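Local structure of uncharacterized protein (Gallus gallus, 3WXB) at residues C223-M235 / S243-V257. The protein reduces carbonyl compounds with NADPH or NADH as hydride donor, as a member of the short-chain dehydrogenase/reductase family. Numbering follows the deposited sequence.
Sequences CVALHPGWVKTDM and SRVTVDESVGGMLKV. With NDP (NADPH dihydro-nicotinamide-adenine-dinucleotide phosphate), chain C.
Ser-250 OG, in the first turn of helix 247-260, donates a hydrogen bond of 2.8 Å to Pro-228 O, reaching that oxygen in the carbonyl plane and on a lone pair. Its hydroxyl lies anti to the backbone N (chi1 161°), which turns it out from the helix onto the loop that follows strand 222-227. Beyond this bond the loop and the residues leading into the helix are joined by a single beta bridge: Val-245 N donates to Trp-230 O at 3.1 Å and Lys-232 N to Val-245 O at 3.0 Å. Arg-244 is folded back by bends at chi2 and chi3, and its guanidinium lies flat on the indole of Trp-230, planes 19° apart, with CZ 4.0 Å from the centroid of the five-membered ring in a cation-pi contact. Backbone oxygens of Gly-237 and Leu-239 hold Arg-244 NH2, while Gly-236 O takes the indole N-H of Trp-230. Toward the strand, Met-254 CE lies 3.7 Å from Pro-228 CB, and Met-254 CG packs on Leu-226 CD1. Thr-246 and Glu-249 close a capping box at the helix start. The loop 228-235 also binds NADPH in this Rossmann fold: Val-231 N gives the nicotinamide O7N a 2.7 Å bond, the carboxamide N7N returns a weak one to Val-231 O, and Thr-233 OG1 donates to O1N of the nicotinamide-side phosphate at 2.6 Å. Backbone bridge, serine bond and stacked arginine thus tie the cofactor-binding loop to the start of helix 247-260, and both ends of the carboxamide meet the backbone of Val-231, which would tend to hold its rotation.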
# COMPACT_ATOMS: atom_id res chain seq x y z
N CYS A 223 -7.64 -10.10 -12.91
CA CYS A 223 -6.52 -9.37 -12.28
C CYS A 223 -5.82 -10.25 -11.28
O CYS A 223 -6.48 -11.05 -10.58
CB CYS A 223 -7.01 -8.11 -11.56
SG CYS A 223 -7.95 -7.02 -12.56
N VAL A 224 -4.50 -10.14 -11.16
CA VAL A 224 -3.77 -10.98 -10.22
C VAL A 224 -2.45 -10.29 -9.85
O VAL A 224 -1.95 -9.53 -10.68
CB VAL A 224 -3.46 -12.39 -10.78
CG1 VAL A 224 -2.43 -12.35 -11.95
CG2 VAL A 224 -2.99 -13.31 -9.66
N ALA A 225 -1.93 -10.54 -8.65
CA ALA A 225 -0.63 -10.00 -8.20
C ALA A 225 0.29 -11.20 -8.16
O ALA A 225 -0.12 -12.23 -7.59
CB ALA A 225 -0.78 -9.44 -6.76
N LEU A 226 1.50 -11.10 -8.72
CA LEU A 226 2.49 -12.18 -8.65
C LEU A 226 3.76 -11.80 -7.91
O LEU A 226 4.32 -10.70 -8.13
CB LEU A 226 2.92 -12.60 -10.07
CG LEU A 226 1.83 -13.11 -11.02
CD1 LEU A 226 2.42 -13.57 -12.35
CD2 LEU A 226 1.05 -14.21 -10.35
N HIS A 227 4.25 -12.69 -7.09
CA HIS A 227 5.59 -12.58 -6.57
C HIS A 227 6.49 -13.42 -7.45
O HIS A 227 6.23 -14.63 -7.59
CB HIS A 227 5.63 -13.12 -5.13
CG HIS A 227 7.01 -13.16 -4.56
ND1 HIS A 227 7.82 -12.03 -4.52
CD2 HIS A 227 7.75 -14.18 -4.07
CE1 HIS A 227 9.00 -12.37 -4.02
NE2 HIS A 227 8.98 -13.66 -3.73
N PRO A 228 7.54 -12.81 -8.06
CA PRO A 228 8.42 -13.44 -9.06
C PRO A 228 9.50 -14.24 -8.43
O PRO A 228 10.26 -14.88 -9.11
CB PRO A 228 8.99 -12.25 -9.84
CG PRO A 228 9.01 -11.15 -8.80
CD PRO A 228 7.81 -11.34 -7.95
N GLY A 229 9.55 -14.23 -7.11
CA GLY A 229 10.61 -14.91 -6.42
C GLY A 229 11.71 -13.87 -6.10
O GLY A 229 11.53 -12.70 -6.33
N TRP A 230 12.83 -14.30 -5.54
CA TRP A 230 13.98 -13.41 -5.37
C TRP A 230 14.92 -13.61 -6.55
O TRP A 230 15.72 -14.58 -6.61
CB TRP A 230 14.64 -13.75 -4.05
CG TRP A 230 15.81 -12.84 -3.66
CD1 TRP A 230 16.16 -11.64 -4.24
CD2 TRP A 230 16.72 -13.05 -2.59
NE1 TRP A 230 17.25 -11.12 -3.61
CE2 TRP A 230 17.61 -11.95 -2.58
CE3 TRP A 230 16.89 -14.07 -1.64
CZ2 TRP A 230 18.67 -11.85 -1.68
CZ3 TRP A 230 17.92 -13.97 -0.75
CH2 TRP A 230 18.80 -12.86 -0.76
N VAL A 231 14.84 -12.66 -7.47
CA VAL A 231 15.30 -12.87 -8.82
C VAL A 231 16.66 -12.19 -8.99
O VAL A 231 16.86 -11.10 -8.48
CB VAL A 231 14.30 -12.40 -9.91
CG1 VAL A 231 14.71 -12.99 -11.32
CG2 VAL A 231 12.77 -12.82 -9.58
N LYS A 232 17.56 -12.88 -9.70
CA LYS A 232 18.91 -12.40 -10.02
C LYS A 232 18.85 -11.27 -11.07
O LYS A 232 18.93 -11.50 -12.27
CB LYS A 232 19.81 -13.61 -10.40
CG LYS A 232 20.16 -13.86 -11.96
CD LYS A 232 19.01 -13.68 -13.06
CE LYS A 232 19.35 -14.41 -14.33
NZ LYS A 232 20.77 -15.04 -14.23
N THR A 233 18.63 -10.03 -10.60
CA THR A 233 18.48 -8.87 -11.47
C THR A 233 19.24 -7.76 -10.74
O THR A 233 19.72 -8.00 -9.63
CB THR A 233 17.04 -8.39 -11.58
OG1 THR A 233 16.62 -7.82 -10.32
CG2 THR A 233 16.09 -9.53 -12.08
N ASP A 234 19.27 -6.55 -11.27
CA ASP A 234 19.87 -5.47 -10.53
C ASP A 234 19.06 -5.16 -9.29
O ASP A 234 19.65 -4.76 -8.34
CB ASP A 234 20.03 -4.21 -11.34
CG ASP A 234 20.78 -4.43 -12.60
OD1 ASP A 234 20.19 -4.19 -13.65
OD2 ASP A 234 21.93 -4.85 -12.55
N MET A 235 17.74 -5.31 -9.31
CA MET A 235 16.98 -5.03 -8.08
C MET A 235 17.18 -6.09 -7.05
O MET A 235 17.34 -5.81 -5.86
CB MET A 235 15.49 -4.82 -8.31
CG MET A 235 14.80 -4.47 -6.99
SD MET A 235 13.01 -4.43 -7.08
CE MET A 235 12.75 -3.10 -8.23
N SER A 243 17.81 -19.84 -2.41
CA SER A 243 16.43 -19.40 -2.69
C SER A 243 16.28 -18.70 -4.00
O SER A 243 15.17 -18.55 -4.49
CB SER A 243 15.93 -18.44 -1.62
OG SER A 243 15.42 -19.17 -0.55
N ARG A 244 17.38 -18.22 -4.56
CA ARG A 244 17.30 -17.35 -5.75
C ARG A 244 16.95 -18.05 -7.04
O ARG A 244 17.39 -19.16 -7.32
CB ARG A 244 18.59 -16.57 -5.90
CG ARG A 244 18.72 -15.70 -4.70
CD ARG A 244 18.32 -14.31 -5.06
NE ARG A 244 19.54 -13.61 -5.08
CZ ARG A 244 19.84 -12.56 -5.79
NH1 ARG A 244 18.99 -11.99 -6.64
NH2 ARG A 244 21.07 -12.11 -5.64
N VAL A 245 16.18 -17.36 -7.85
CA VAL A 245 15.90 -17.87 -9.16
C VAL A 245 16.49 -16.95 -10.18
O VAL A 245 16.80 -15.77 -9.88
CB VAL A 245 14.40 -18.09 -9.36
CG1 VAL A 245 13.95 -19.19 -8.40
CG2 VAL A 245 13.63 -16.81 -9.11
N THR A 246 16.71 -17.50 -11.37
CA THR A 246 17.12 -16.73 -12.54
C THR A 246 15.84 -16.12 -13.13
O THR A 246 14.74 -16.55 -12.81
CB THR A 246 17.82 -17.67 -13.60
OG1 THR A 246 16.87 -18.65 -14.04
CG2 THR A 246 19.11 -18.41 -12.99
N VAL A 247 16.02 -15.12 -13.99
CA VAL A 247 14.96 -14.49 -14.71
C VAL A 247 14.22 -15.54 -15.53
O VAL A 247 12.96 -15.50 -15.62
CB VAL A 247 15.56 -13.40 -15.64
CG1 VAL A 247 14.61 -13.01 -16.72
CG2 VAL A 247 15.98 -12.15 -14.80
N ASP A 248 14.96 -16.49 -16.10
CA ASP A 248 14.32 -17.52 -16.94
C ASP A 248 13.40 -18.39 -16.11
O ASP A 248 12.28 -18.71 -16.53
CB ASP A 248 15.33 -18.37 -17.73
CG ASP A 248 15.91 -17.60 -18.93
OD1 ASP A 248 15.15 -16.87 -19.63
OD2 ASP A 248 17.11 -17.72 -19.17
N GLU A 249 13.87 -18.75 -14.92
CA GLU A 249 13.10 -19.61 -14.00
C GLU A 249 11.87 -18.86 -13.48
O GLU A 249 10.76 -19.39 -13.43
CB GLU A 249 13.98 -20.02 -12.82
CG GLU A 249 15.05 -21.11 -13.13
CD GLU A 249 16.06 -21.28 -12.00
OE1 GLU A 249 16.26 -20.35 -11.17
OE2 GLU A 249 16.68 -22.35 -11.94
N SER A 250 12.09 -17.59 -13.10
CA SER A 250 11.02 -16.77 -12.53
C SER A 250 9.99 -16.54 -13.62
O SER A 250 8.81 -16.79 -13.41
CB SER A 250 11.59 -15.43 -11.99
OG SER A 250 10.53 -14.48 -11.85
N VAL A 251 10.38 -16.01 -14.78
CA VAL A 251 9.37 -15.78 -15.79
C VAL A 251 8.75 -17.01 -16.43
O VAL A 251 7.60 -16.96 -16.77
CB VAL A 251 9.59 -14.60 -16.81
CG1 VAL A 251 10.66 -13.55 -16.39
CG2 VAL A 251 9.51 -15.00 -18.23
N GLY A 252 9.54 -18.08 -16.62
CA GLY A 252 8.98 -19.36 -17.17
C GLY A 252 7.93 -19.85 -16.19
O GLY A 252 6.85 -20.25 -16.61
N GLY A 253 8.22 -19.75 -14.89
CA GLY A 253 7.24 -20.10 -13.86
C GLY A 253 5.99 -19.23 -13.91
O GLY A 253 4.86 -19.77 -13.94
N MET A 254 6.16 -17.88 -13.90
CA MET A 254 5.01 -17.00 -13.94
C MET A 254 4.08 -17.22 -15.13
O MET A 254 2.86 -17.05 -15.05
CB MET A 254 5.42 -15.49 -13.84
CG MET A 254 5.92 -15.13 -12.36
SD MET A 254 6.26 -13.36 -12.27
CE MET A 254 7.83 -13.29 -13.19
N LEU A 255 4.67 -17.53 -16.27
CA LEU A 255 3.85 -17.70 -17.44
C LEU A 255 3.06 -19.03 -17.32
O LEU A 255 1.92 -19.09 -17.75
CB LEU A 255 4.76 -17.66 -18.71
CG LEU A 255 5.22 -16.26 -19.17
CD1 LEU A 255 4.11 -15.24 -19.25
CD2 LEU A 255 6.10 -15.74 -18.12
N LYS A 256 3.66 -20.07 -16.74
CA LYS A 256 2.89 -21.33 -16.48
C LYS A 256 1.72 -21.05 -15.51
O LYS A 256 0.54 -21.41 -15.78
CB LYS A 256 3.86 -22.40 -15.94
CG LYS A 256 4.52 -23.19 -17.15
CD LYS A 256 5.88 -23.78 -17.02
CE LYS A 256 6.34 -24.15 -15.67
NZ LYS A 256 7.78 -24.56 -15.93
N VAL A 257 2.02 -20.30 -14.43
CA VAL A 257 0.99 -19.84 -13.52
C VAL A 257 -0.10 -19.16 -14.27
O VAL A 257 -1.28 -19.57 -14.15
CB VAL A 257 1.52 -18.90 -12.38
CG1 VAL A 257 0.27 -18.34 -11.56
CG2 VAL A 257 2.45 -19.66 -11.53
PA NDP C . 15.14 -4.01 -12.30
O1A NDP C . 15.60 -2.94 -11.36
O2A NDP C . 16.12 -4.91 -12.76
O5B NDP C . 14.47 -3.43 -13.50
C5B NDP C . 13.58 -2.29 -13.31
C4B NDP C . 12.87 -2.07 -14.60
O4B NDP C . 11.70 -1.09 -14.41
C3B NDP C . 13.76 -1.40 -15.67
O3B NDP C . 13.16 -1.78 -16.98
C2B NDP C . 13.49 0.10 -15.43
O2B NDP C . 13.80 0.95 -16.55
C1B NDP C . 11.95 0.08 -15.20
N9A NDP C . 11.51 1.37 -14.44
C8A NDP C . 11.82 1.81 -13.20
N7A NDP C . 11.23 3.00 -13.01
C5A NDP C . 10.68 3.38 -14.15
C6A NDP C . 9.98 4.47 -14.50
N6A NDP C . 9.81 5.45 -13.60
N1A NDP C . 9.45 4.57 -15.73
C2A NDP C . 9.58 3.54 -16.63
N3A NDP C . 10.33 2.43 -16.26
C4A NDP C . 10.81 2.36 -15.03
O3 NDP C . 13.93 -4.72 -11.45
PN NDP C . 13.47 -6.26 -11.65
O1N NDP C . 14.16 -7.06 -10.66
O2N NDP C . 13.47 -6.63 -13.08
O5D NDP C . 11.95 -6.04 -11.11
C5D NDP C . 10.78 -5.96 -11.95
C4D NDP C . 9.54 -6.07 -11.05
O4D NDP C . 9.63 -7.25 -10.27
C3D NDP C . 9.57 -4.89 -10.03
O3D NDP C . 8.22 -4.46 -9.93
C2D NDP C . 10.03 -5.49 -8.76
O2D NDP C . 9.53 -4.78 -7.63
C1D NDP C . 9.47 -6.89 -8.85
N1N NDP C . 10.21 -7.82 -7.96
C2N NDP C . 11.57 -8.13 -8.14
C3N NDP C . 12.21 -9.02 -7.27
C7N NDP C . 13.55 -9.40 -7.44
O7N NDP C . 14.07 -10.17 -6.62
N7N NDP C . 14.19 -9.00 -8.59
C4N NDP C . 11.51 -9.57 -6.18
C5N NDP C . 10.15 -9.28 -5.96
C6N NDP C . 9.49 -8.39 -6.82
P2B NDP C . 15.28 1.67 -16.65
O1X NDP C . 14.85 2.79 -17.50
O2X NDP C . 16.10 0.58 -17.22
O3X NDP C . 15.61 2.06 -15.26
O HOH W 1 13.07 -17.06 -5.09